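Local atomic coordinates of cycloalternan-forming enzyme (Listeria monocytogenes serovar 1/2a, PDB entry 5F7U), a protein that belongs to glycoside hydrolase family 31, with a TIM-barrel domain, several beta-rich domains and a family 6 carbohydrate-binding module, and binds glycans and magnesium. Residues A[117-122]-A[225-230]; A[160-165]-A[330-335]; A[637-642]-A[671-676]. The protein carries 1 engineered substitution. One frame throughout, in Å; residues are numbered along the deposited sequence.

In the fold
Interactions 1 and 2 are neighbours in the beta-rich N-terminal part of the chain, their centres 13 Å apart. Their segments alternate along the sequence: 117-122, 160-165, 225-230, then 330-335. Each contact pairs two antiparallel strands, and the two pack together through Leu225 and Trp227 of interaction 1 against Leu163, Pro165 and Leu333 of interaction 2. Interaction 3 comes later, in the family 31 TIM-barrel domain. It joins two loops and lies on the opposite side of the chain's centre, with nearest atoms about 42 Å from interaction 1 and about 41 Å from interaction 2. Interactions 1 and 2 thus tie strands together in one beta-rich region, while interaction 3 fastens loops of the barrel.

Interaction 1: residues A[117-122]-A[225-230]; sequences DWEYVQ and LGWLTD
Asp117 pairs with Thr229 and Glu119 with Trp227, two backbone hydrogen bonds to each pair, where strands 117-122 and 226-229 run antiparallel. Val121 N extends the ladder to Leu225 O at 2.8 Å. Trp118 with Leu228 and Tyr120 with Gly226 are the non-hydrogen-bonded pairs.

One side-chain hydrogen bond joins the strands. The indole NE1 of Trp227 donates to Glu119 OE1 at 2.8 Å. The bond is bent, 141° at the hydrogen. It meets the oxygen on its anti side, and the oxygen is tilted out of the ring plane. The carboxylate stands nearly upright to the indole, their planes 82° apart. Glu119 OE2 turns to a second partner, Lys88, in a salt bridge. Thr229 CG2 lies 3.3 Å from Glu119 CD and covers the carboxylate.

The aromatic packing falls on both faces of the strand pair. On the Trp118 face, Leu228 CB sits over the six-membered ring, 3.8 Å from its centroid. The edge of the Tyr120 ring is near Leu225 O, while Tyr120 CD1 is 3.6 Å from Gly226 CA. On the other face, Trp227 takes the crowded chi1 position, 52°. This folds its ring against the backbone of 117-122, with Glu119 O over one face. Val121 CG2 approaches the ring edge at Trp227 CZ3, 3.8 Å away.

Further strands flank the pair. Strand 134-140 adjoins 106-129, and Val121 touches Met138. Strand 235-243 adjoins 214-229, and its Gln237 and Gln239 touch Trp118. On the other side of the pair the Trp227 ring meets the ring of Phe145 and touches Pro147 and Pro165 of neighbouring loops.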
loop_
_atom_site.group_PDB
_atom_site.type_symbol
_atom_site.label_atom_id
_atom_site.label_comp_id
_atom_site.label_asym_id
_atom_site.label_seq_id
_atom_site.Cartn_x
_atom_site.Cartn_y
_atom_site.Cartn_z
ATOM N N ASP A 117 20.030 -0.614 33.188
ATOM C CA ASP A 117 19.096 -1.698 33.454
ATOM C C ASP A 117 17.679 -1.163 33.371
ATOM O O ASP A 117 17.465 0.055 33.389
ATOM C CB ASP A 117 19.370 -2.372 34.824
ATOM C CG ASP A 117 18.946 -3.849 34.856
ATOM O OD1 ASP A 117 18.192 -4.325 33.978
ATOM O OD2 ASP A 117 19.379 -4.552 35.795
ATOM N N TRP A 118 16.722 -2.079 33.241
ATOM C CA TRP A 118 15.307 -1.722 33.134
ATOM C C TRP A 118 14.709 -1.249 34.450
ATOM O O TRP A 118 14.978 -1.820 35.515
ATOM C CB TRP A 118 14.508 -2.907 32.557
ATOM C CG TRP A 118 14.806 -3.117 31.102
ATOM C CD1 TRP A 118 15.675 -4.026 30.556
ATOM C CD2 TRP A 118 14.271 -2.368 30.017
ATOM N NE1 TRP A 118 15.699 -3.890 29.180
ATOM C CE2 TRP A 118 14.864 -2.868 28.826
ATOM C CE3 TRP A 118 13.367 -1.293 29.932
ATOM C CZ2 TRP A 118 14.549 -2.361 27.559
ATOM C CZ3 TRP A 118 13.059 -0.768 28.663
ATOM C CH2 TRP A 118 13.651 -1.316 27.492
ATOM N N GLU A 119 13.899 -0.194 34.352
ATOM C CA GLU A 119 13.041 0.274 35.442
ATOM C C GLU A 119 11.634 0.314 34.867
ATOM O O GLU A 119 11.453 0.664 33.688
ATOM C CB GLU A 119 13.447 1.669 35.893
ATOM C CG GLU A 119 14.859 1.743 36.470
ATOM C CD GLU A 119 15.277 3.142 36.887
ATOM O OE1 GLU A 119 14.576 4.141 36.583
ATOM O OE2 GLU A 119 16.343 3.240 37.521
ATOM N N TYR A 120 10.648 -0.075 35.669
ATOM C CA TYR A 120 9.268 -0.147 35.191
ATOM C C TYR A 120 8.362 0.652 36.092
ATOM O O TYR A 120 8.700 0.913 37.227
ATOM C CB TYR A 120 8.763 -1.593 35.138
ATOM C CG TYR A 120 9.560 -2.505 34.236
ATOM C CD1 TYR A 120 9.223 -2.628 32.879
ATOM C CD2 TYR A 120 10.637 -3.267 34.737
ATOM C CE1 TYR A 120 9.939 -3.471 32.036
ATOM C CE2 TYR A 120 11.367 -4.106 33.897
ATOM C CZ TYR A 120 11.002 -4.200 32.554
ATOM O OH TYR A 120 11.712 -5.033 31.714
ATOM N N VAL A 121 7.216 1.056 35.555
ATOM C CA VAL A 121 6.163 1.663 36.367
ATOM C C VAL A 121 5.688 0.598 37.357
ATOM O O VAL A 121 5.430 -0.549 36.964
ATOM C CB VAL A 121 4.985 2.164 35.487
ATOM C CG1 VAL A 121 3.810 2.590 36.349
ATOM C CG2 VAL A 121 5.431 3.325 34.606
ATOM N N GLN A 122 5.593 0.984 38.630
ATOM C CA GLN A 122 4.997 0.129 39.654
ATOM C C GLN A 122 3.518 0.490 39.830
ATOM O O GLN A 122 2.665 -0.130 39.191
ATOM C CB GLN A 122 5.792 0.192 40.972
ATOM C CG GLN A 122 5.180 -0.576 42.157
ATOM C CD GLN A 122 4.889 -2.036 41.853
ATOM O OE1 GLN A 122 5.722 -2.742 41.274
ATOM N NE2 GLN A 122 3.701 -2.511 42.264
ATOM N N LEU A 225 5.352 -1.358 31.496
ATOM C CA LEU A 225 5.829 -0.130 30.894
ATOM C C LEU A 225 7.131 0.310 31.549
ATOM O O LEU A 225 7.178 0.532 32.759
ATOM C CB LEU A 225 4.749 0.950 31.078
ATOM C CG LEU A 225 4.965 2.386 30.610
ATOM C CD1 LEU A 225 5.289 2.447 29.119
ATOM C CD2 LEU A 225 3.704 3.160 30.939
ATOM N N GLY A 226 8.177 0.437 30.738
ATOM C CA GLY A 226 9.516 0.631 31.290
ATOM C C GLY A 226 10.491 1.387 30.418
ATOM O O GLY A 226 10.207 1.679 29.253
ATOM N N TRP A 227 11.644 1.696 30.999
ATOM C CA TRP A 227 12.698 2.463 30.332
ATOM C C TRP A 227 14.035 1.882 30.807
ATOM O O TRP A 227 14.147 1.352 31.937
ATOM C CB TRP A 227 12.598 3.966 30.653
ATOM C CG TRP A 227 12.536 4.243 32.129
ATOM C CD1 TRP A 227 13.582 4.568 32.950
ATOM C CD2 TRP A 227 11.381 4.148 32.963
ATOM N NE1 TRP A 227 13.137 4.706 34.246
ATOM C CE2 TRP A 227 11.791 4.452 34.283
ATOM C CE3 TRP A 227 10.024 3.853 32.724
ATOM C CZ2 TRP A 227 10.894 4.463 35.372
ATOM C CZ3 TRP A 227 9.134 3.856 33.803
ATOM C CH2 TRP A 227 9.577 4.157 35.115
ATOM N N LEU A 228 15.037 1.993 29.941
ATOM C CA LEU A 228 16.360 1.408 30.154
ATOM C C LEU A 228 17.331 2.543 30.471
ATOM O O LEU A 228 17.532 3.426 29.653
ATOM C CB LEU A 228 16.768 0.650 28.880
ATOM C CG LEU A 228 18.128 -0.028 28.876
ATOM C CD1 LEU A 228 18.184 -1.131 29.921
ATOM C CD2 LEU A 228 18.389 -0.596 27.484
ATOM N N THR A 229 17.901 2.546 31.680
ATOM C CA THR A 229 18.591 3.721 32.188
ATOM C C THR A 229 19.764 3.331 33.085
ATOM O O THR A 229 19.760 2.247 33.683
ATOM C CB THR A 229 17.615 4.666 32.963
ATOM O OG1 THR A 229 18.302 5.853 33.359
ATOM C CG2 THR A 229 17.053 4.011 34.230
ATOM N N ASP A 230 20.762 4.202 33.149
ATOM C CA ASP A 230 21.802 4.059 34.164
ATOM C C ASP A 230 21.389 4.739 35.476
ATOM O O ASP A 230 22.116 4.650 36.472
ATOM C CB ASP A 230 23.163 4.567 33.657
ATOM C CG ASP A 230 23.217 6.086 33.519
ATOM O OD1 ASP A 230 22.169 6.730 33.296
ATOM O OD2 ASP A 230 24.318 6.629 33.627
#

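Interaction 2: residues A[160-165]-A[330-335]; sequences RMELSP and TNMLDY
Arg160 grips Asp334 side-on across two antiparallel strands. Arg160 NE donates to Asp334 OD1 and Arg160 NH2 to Asp334 OD2, each at 2.9 Å and nearly straight. Both oxygens lie in the guanidinium plane and are met on their syn sides. The arginine chain is extended from CG to NE, which carries the group across to the Asp334 carboxylate on the partner strand. Glu162 lies beside Asp334, its OE2 over one guanidinium face. A water donates to Glu162 OE2 at 2.6 Å and, weakly, to Asp334 OD2. His172 also bonds Glu162 OE2, and Asn302 bonds Asp334 OD2.

Apolar contacts lie on the other face of the strands. Met161 CB rides over the Tyr335 ring, 3.9 Å from its centroid. The Met161 chain then bends at chi2 and chi3, bringing its CE to 3.5 Å from Tyr335 CE2. Leu163 and Leu333 meet through their CB atoms.

Backbone hydrogen bonds link Met161 with Tyr335 and Leu163 with Leu333, two for each pair.

Glu162 OE2 and Asp334 OD2, on buried residues, lie 4.3 Å apart. The arginine charge, the water and the outside donors probably offset their repulsion.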
loop_
_atom_site.group_PDB
_atom_site.type_symbol
_atom_site.label_atom_id
_atom_site.label_comp_id
_atom_site.label_asym_id
_atom_site.label_seq_id
_atom_site.Cartn_x
_atom_site.Cartn_y
_atom_site.Cartn_z
ATOM N N ARG A 160 -3.747 9.307 23.458
ATOM C CA ARG A 160 -2.301 9.517 23.389
ATOM C C ARG A 160 -1.697 9.319 24.773
ATOM O O ARG A 160 -2.163 9.902 25.749
ATOM C CB ARG A 160 -1.994 10.942 22.906
ATOM C CG ARG A 160 -0.529 11.184 22.593
ATOM C CD ARG A 160 -0.350 12.651 22.283
ATOM N NE ARG A 160 0.979 12.950 21.785
ATOM C CZ ARG A 160 1.332 14.151 21.331
ATOM N NH1 ARG A 160 0.448 15.160 21.326
ATOM N NH2 ARG A 160 2.562 14.334 20.856
ATOM N N MET A 161 -0.641 8.514 24.846
ATOM C CA MET A 161 0.120 8.308 26.081
ATOM C C MET A 161 1.501 8.907 25.967
ATOM O O MET A 161 2.190 8.638 24.999
ATOM C CB MET A 161 0.323 6.812 26.313
ATOM C CG MET A 161 -0.608 6.219 27.320
ATOM S SD MET A 161 -2.243 6.120 26.626
ATOM C CE MET A 161 -1.978 4.685 25.562
ATOM N N GLU A 162 1.909 9.680 26.979
ATOM C CA GLU A 162 3.229 10.290 26.963
ATOM C C GLU A 162 3.868 10.018 28.308
ATOM O O GLU A 162 3.343 10.427 29.361
ATOM C CB GLU A 162 3.154 11.788 26.673
ATOM C CG GLU A 162 2.733 12.106 25.241
ATOM C CD GLU A 162 2.470 13.583 25.060
ATOM O OE1 GLU A 162 1.369 14.065 25.418
ATOM O OE2 GLU A 162 3.391 14.259 24.585
ATOM N N LEU A 163 4.963 9.260 28.281
ATOM C CA LEU A 163 5.618 8.869 29.534
ATOM C C LEU A 163 6.906 9.667 29.697
ATOM O O LEU A 163 7.761 9.667 28.791
ATOM C CB LEU A 163 5.927 7.364 29.525
ATOM C CG LEU A 163 6.746 6.881 30.735
ATOM C CD1 LEU A 163 5.899 6.828 32.019
ATOM C CD2 LEU A 163 7.374 5.529 30.407
ATOM N N SER A 164 7.034 10.315 30.860
ATOM C CA SER A 164 8.265 10.989 31.300
ATOM C C SER A 164 8.831 10.203 32.497
ATOM O O SER A 164 8.338 10.373 33.621
ATOM C CB SER A 164 7.924 12.430 31.754
ATOM O OG SER A 164 9.071 13.106 32.260
ATOM N N PRO A 165 9.857 9.354 32.276
ATOM C CA PRO A 165 10.431 8.574 33.393
ATOM C C PRO A 165 10.879 9.423 34.590
ATOM O O PRO A 165 10.648 9.025 35.726
ATOM C CB PRO A 165 11.626 7.890 32.739
ATOM C CG PRO A 165 11.095 7.586 31.357
ATOM C CD PRO A 165 10.405 8.892 30.980
ATOM N N THR A 330 15.334 13.569 28.323
ATOM C CA THR A 330 14.165 14.456 28.166
ATOM C C THR A 330 13.234 14.036 27.018
ATOM O O THR A 330 12.195 14.671 26.807
ATOM C CB THR A 330 14.583 15.944 28.008
ATOM O OG1 THR A 330 15.219 16.135 26.734
ATOM C CG2 THR A 330 15.528 16.357 29.118
ATOM N N ASN A 331 13.590 12.974 26.281
ATOM C CA ASN A 331 12.740 12.469 25.184
ATOM C C ASN A 331 11.654 11.535 25.730
ATOM O O ASN A 331 11.963 10.383 26.060
ATOM C CB ASN A 331 13.572 11.664 24.158
ATOM C CG ASN A 331 14.447 12.532 23.263
ATOM O OD1 ASN A 331 14.256 13.748 23.167
ATOM N ND2 ASN A 331 15.421 11.892 22.581
ATOM N N MET A 332 10.415 12.023 25.871
ATOM C CA MET A 332 9.314 11.169 26.339
ATOM C C MET A 332 8.971 10.047 25.349
ATOM O O MET A 332 9.107 10.215 24.141
ATOM C CB MET A 332 8.045 12.003 26.566
ATOM C CG MET A 332 8.123 12.924 27.766
ATOM S SD MET A 332 6.487 13.591 28.149
ATOM C CE MET A 332 6.298 14.736 26.797
ATOM N N LEU A 333 8.496 8.916 25.871
ATOM C CA LEU A 333 7.827 7.921 25.042
ATOM C C LEU A 333 6.448 8.471 24.694
ATOM O O LEU A 333 5.751 8.964 25.563
ATOM C CB LEU A 333 7.709 6.589 25.807
ATOM C CG LEU A 333 6.794 5.518 25.183
ATOM C CD1 LEU A 333 7.374 5.005 23.855
ATOM C CD2 LEU A 333 6.591 4.356 26.141
ATOM N N ASP A 334 6.064 8.362 23.423
ATOM C CA ASP A 334 4.842 8.996 22.918
ATOM C C ASP A 334 4.165 7.996 21.980
ATOM O O ASP A 334 4.708 7.667 20.918
ATOM C CB ASP A 334 5.254 10.279 22.187
ATOM C CG ASP A 334 4.079 11.085 21.646
ATOM O OD1 ASP A 334 2.901 10.743 21.865
ATOM O OD2 ASP A 334 4.366 12.101 20.980
ATOM N N TYR A 335 2.999 7.481 22.373
ATOM C CA TYR A 335 2.289 6.530 21.492
ATOM C C TYR A 335 0.779 6.689 21.561
ATOM O O TYR A 335 0.248 7.262 22.514
ATOM C CB TYR A 335 2.727 5.068 21.731
ATOM C CG TYR A 335 2.322 4.457 23.060
ATOM C CD1 TYR A 335 3.061 4.717 24.212
ATOM C CD2 TYR A 335 1.220 3.587 23.150
ATOM C CE1 TYR A 335 2.705 4.168 25.452
ATOM C CE2 TYR A 335 0.849 3.024 24.382
ATOM C CZ TYR A 335 1.604 3.320 25.519
ATOM O OH TYR A 335 1.294 2.809 26.757
HETATM O O HOH W 1 5.655 13.687 23.392
#

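Interaction 3: residues A[637-642]-A[671-676]; sequences GDYPTA and EERSPW
This contact joins two loops in the family 31 TIM-barrel domain. One follows barrel strand 628-631 and leads into helix 642-653. The other follows the last barrel strand, 657-660, and leads into helix 675-682. Tyr639 reaches across from the first. Its CG lies opposite the backbone N (chi1 -162°), which sends the ring along the second loop. There Tyr639 OH donates to Glu672 O at 2.7 Å, in the carbonyl plane and on a lone pair. Glu671 OE1 approaches the same ring at its edge, 3.5 Å from Tyr639 CD1.

Arg673 bends back at chi2, and the CD1 corner of the Tyr639 ring stands over one guanidinium face, the planes 62° apart. Pro640 CD covers the same face, 3.7 Å from Arg673 NE. NH1 of Arg673 is held twice by Glu671. Arg673 NH1 donates to Glu671 O at 2.9 Å, in the guanidinium plane, and to Glu671 OE1 at the same distance in a salt bridge. Gly634 O takes the NE hydrogen and Ser605 OG receives NH2. A water bonds Glu671 OE2 and, weakly, Tyr639 N. Arg681 also pairs with OE2.

Bonds from all three guanidinium nitrogens fix the rotation of the buried arginine. The Glu671 carboxylate, shared with Arg681, probably offsets part of its charge. Glu671 N also bonds Glu373, a magnesium ligand, so the second loop borders that metal site.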
loop_
_atom_site.group_PDB
_atom_site.type_symbol
_atom_site.label_atom_id
_atom_site.label_comp_id
_atom_site.label_asym_id
_atom_site.label_seq_id
_atom_site.Cartn_x
_atom_site.Cartn_y
_atom_site.Cartn_z
ATOM N N GLY A 637 16.048 -10.436 -13.502
ATOM C CA GLY A 637 16.022 -11.883 -13.553
ATOM C C GLY A 637 15.719 -12.288 -14.970
ATOM O O GLY A 637 15.602 -11.429 -15.862
ATOM N N ASP A 638 15.549 -13.584 -15.182
ATOM C CA ASP A 638 15.181 -14.088 -16.502
ATOM C C ASP A 638 13.841 -13.471 -16.907
ATOM O O ASP A 638 12.984 -13.189 -16.044
ATOM C CB ASP A 638 15.109 -15.615 -16.496
ATOM C CG ASP A 638 16.492 -16.276 -16.356
ATOM O OD1 ASP A 638 17.523 -15.666 -16.726
ATOM O OD2 ASP A 638 16.530 -17.431 -15.893
ATOM N N TYR A 639 13.681 -13.236 -18.207
ATOM C CA TYR A 639 12.518 -12.508 -18.706
ATOM C C TYR A 639 11.253 -13.256 -18.287
ATOM O O TYR A 639 11.231 -14.498 -18.322
ATOM C CB TYR A 639 12.589 -12.358 -20.237
ATOM C CG TYR A 639 11.666 -11.266 -20.693
ATOM C CD1 TYR A 639 12.080 -9.930 -20.652
ATOM C CD2 TYR A 639 10.359 -11.550 -21.078
ATOM C CE1 TYR A 639 11.217 -8.908 -21.008
ATOM C CE2 TYR A 639 9.482 -10.526 -21.446
ATOM C CZ TYR A 639 9.923 -9.214 -21.412
ATOM O OH TYR A 639 9.059 -8.197 -21.756
ATOM N N PRO A 640 10.188 -12.520 -17.871
ATOM C CA PRO A 640 9.007 -13.258 -17.378
ATOM C C PRO A 640 8.429 -14.167 -18.444
ATOM O O PRO A 640 8.536 -13.875 -19.645
ATOM C CB PRO A 640 8.008 -12.144 -17.023
ATOM C CG PRO A 640 8.546 -10.909 -17.680
ATOM C CD PRO A 640 10.044 -11.076 -17.669
ATOM N N THR A 641 7.830 -15.273 -18.014
ATOM C CA THR A 641 7.086 -16.102 -18.946
ATOM C C THR A 641 5.844 -15.321 -19.380
ATOM O O THR A 641 5.433 -14.367 -18.704
ATOM C CB THR A 641 6.627 -17.400 -18.270
ATOM O OG1 THR A 641 5.793 -17.069 -17.151
ATOM C CG2 THR A 641 7.834 -18.194 -17.749
ATOM N N ALA A 642 5.224 -15.760 -20.473
ATOM C CA ALA A 642 3.992 -15.130 -20.952
ATOM C C ALA A 642 2.902 -15.223 -19.898
ATOM O O ALA A 642 2.133 -14.262 -19.691
ATOM C CB ALA A 642 3.542 -15.767 -22.257
ATOM N N GLU A 671 15.413 -5.830 -22.581
ATOM C CA GLU A 671 14.764 -6.303 -21.364
ATOM C C GLU A 671 13.488 -5.545 -21.013
ATOM O O GLU A 671 12.920 -5.788 -19.945
ATOM C CB GLU A 671 15.750 -6.237 -20.181
ATOM C CG GLU A 671 16.877 -7.273 -20.242
ATOM C CD GLU A 671 16.419 -8.719 -20.081
ATOM O OE1 GLU A 671 15.326 -8.998 -19.560
ATOM O OE2 GLU A 671 17.173 -9.612 -20.481
ATOM N N GLU A 672 13.006 -4.658 -21.896
ATOM C CA GLU A 672 11.766 -3.914 -21.589
ATOM C C GLU A 672 10.636 -4.856 -21.171
ATOM O O GLU A 672 10.358 -5.859 -21.859
ATOM C CB GLU A 672 11.222 -3.173 -22.805
ATOM C CG GLU A 672 12.036 -2.022 -23.331
ATOM C CD GLU A 672 11.363 -1.393 -24.542
ATOM O OE1 GLU A 672 10.146 -1.638 -24.829
ATOM O OE2 GLU A 672 12.084 -0.677 -25.257
ATOM N N ARG A 673 9.953 -4.502 -20.084
ATOM C CA ARG A 673 8.723 -5.191 -19.705
ATOM C C ARG A 673 7.494 -4.528 -20.357
ATOM O O ARG A 673 6.383 -4.581 -19.833
ATOM C CB ARG A 673 8.593 -5.253 -18.181
ATOM C CG ARG A 673 9.167 -6.534 -17.558
ATOM C CD ARG A 673 10.679 -6.586 -17.639
ATOM N NE ARG A 673 11.227 -7.634 -16.769
ATOM C CZ ARG A 673 12.422 -8.196 -16.938
ATOM N NH1 ARG A 673 13.209 -7.840 -17.964
ATOM N NH2 ARG A 673 12.838 -9.139 -16.082
ATOM N N SER A 674 7.701 -3.915 -21.519
ATOM C CA SER A 674 6.598 -3.393 -22.320
ATOM C C SER A 674 5.845 -4.559 -22.983
ATOM O O SER A 674 6.434 -5.637 -23.176
ATOM C CB SER A 674 7.190 -2.488 -23.397
ATOM O OG SER A 674 8.019 -3.250 -24.256
ATOM N N PRO A 675 4.556 -4.350 -23.374
ATOM C CA PRO A 675 3.832 -5.492 -23.957
ATOM C C PRO A 675 4.380 -5.899 -25.322
ATOM O O PRO A 675 4.401 -7.087 -25.621
ATOM C CB PRO A 675 2.381 -5.007 -24.049
ATOM C CG PRO A 675 2.457 -3.512 -23.975
ATOM C CD PRO A 675 3.652 -3.207 -23.107
ATOM N N TRP A 676 4.853 -4.934 -26.124
ATOM C CA TRP A 676 5.438 -5.257 -27.421
ATOM C C TRP A 676 6.754 -6.051 -27.271
ATOM O O TRP A 676 6.990 -7.022 -28.003
ATOM C CB TRP A 676 5.578 -3.992 -28.323
ATOM C CG TRP A 676 6.385 -2.878 -27.708
ATOM C CD1 TRP A 676 7.731 -2.714 -27.799
ATOM C CD2 TRP A 676 5.897 -1.777 -26.918
ATOM N NE1 TRP A 676 8.127 -1.596 -27.090
ATOM C CE2 TRP A 676 7.027 -1.006 -26.531
ATOM C CE3 TRP A 676 4.625 -1.381 -26.472
ATOM C CZ2 TRP A 676 6.921 0.160 -25.755
ATOM C CZ3 TRP A 676 4.513 -0.223 -25.669
ATOM C CH2 TRP A 676 5.663 0.529 -25.318
HETATM O O HOH W 2 16.369 -12.240 -19.981
#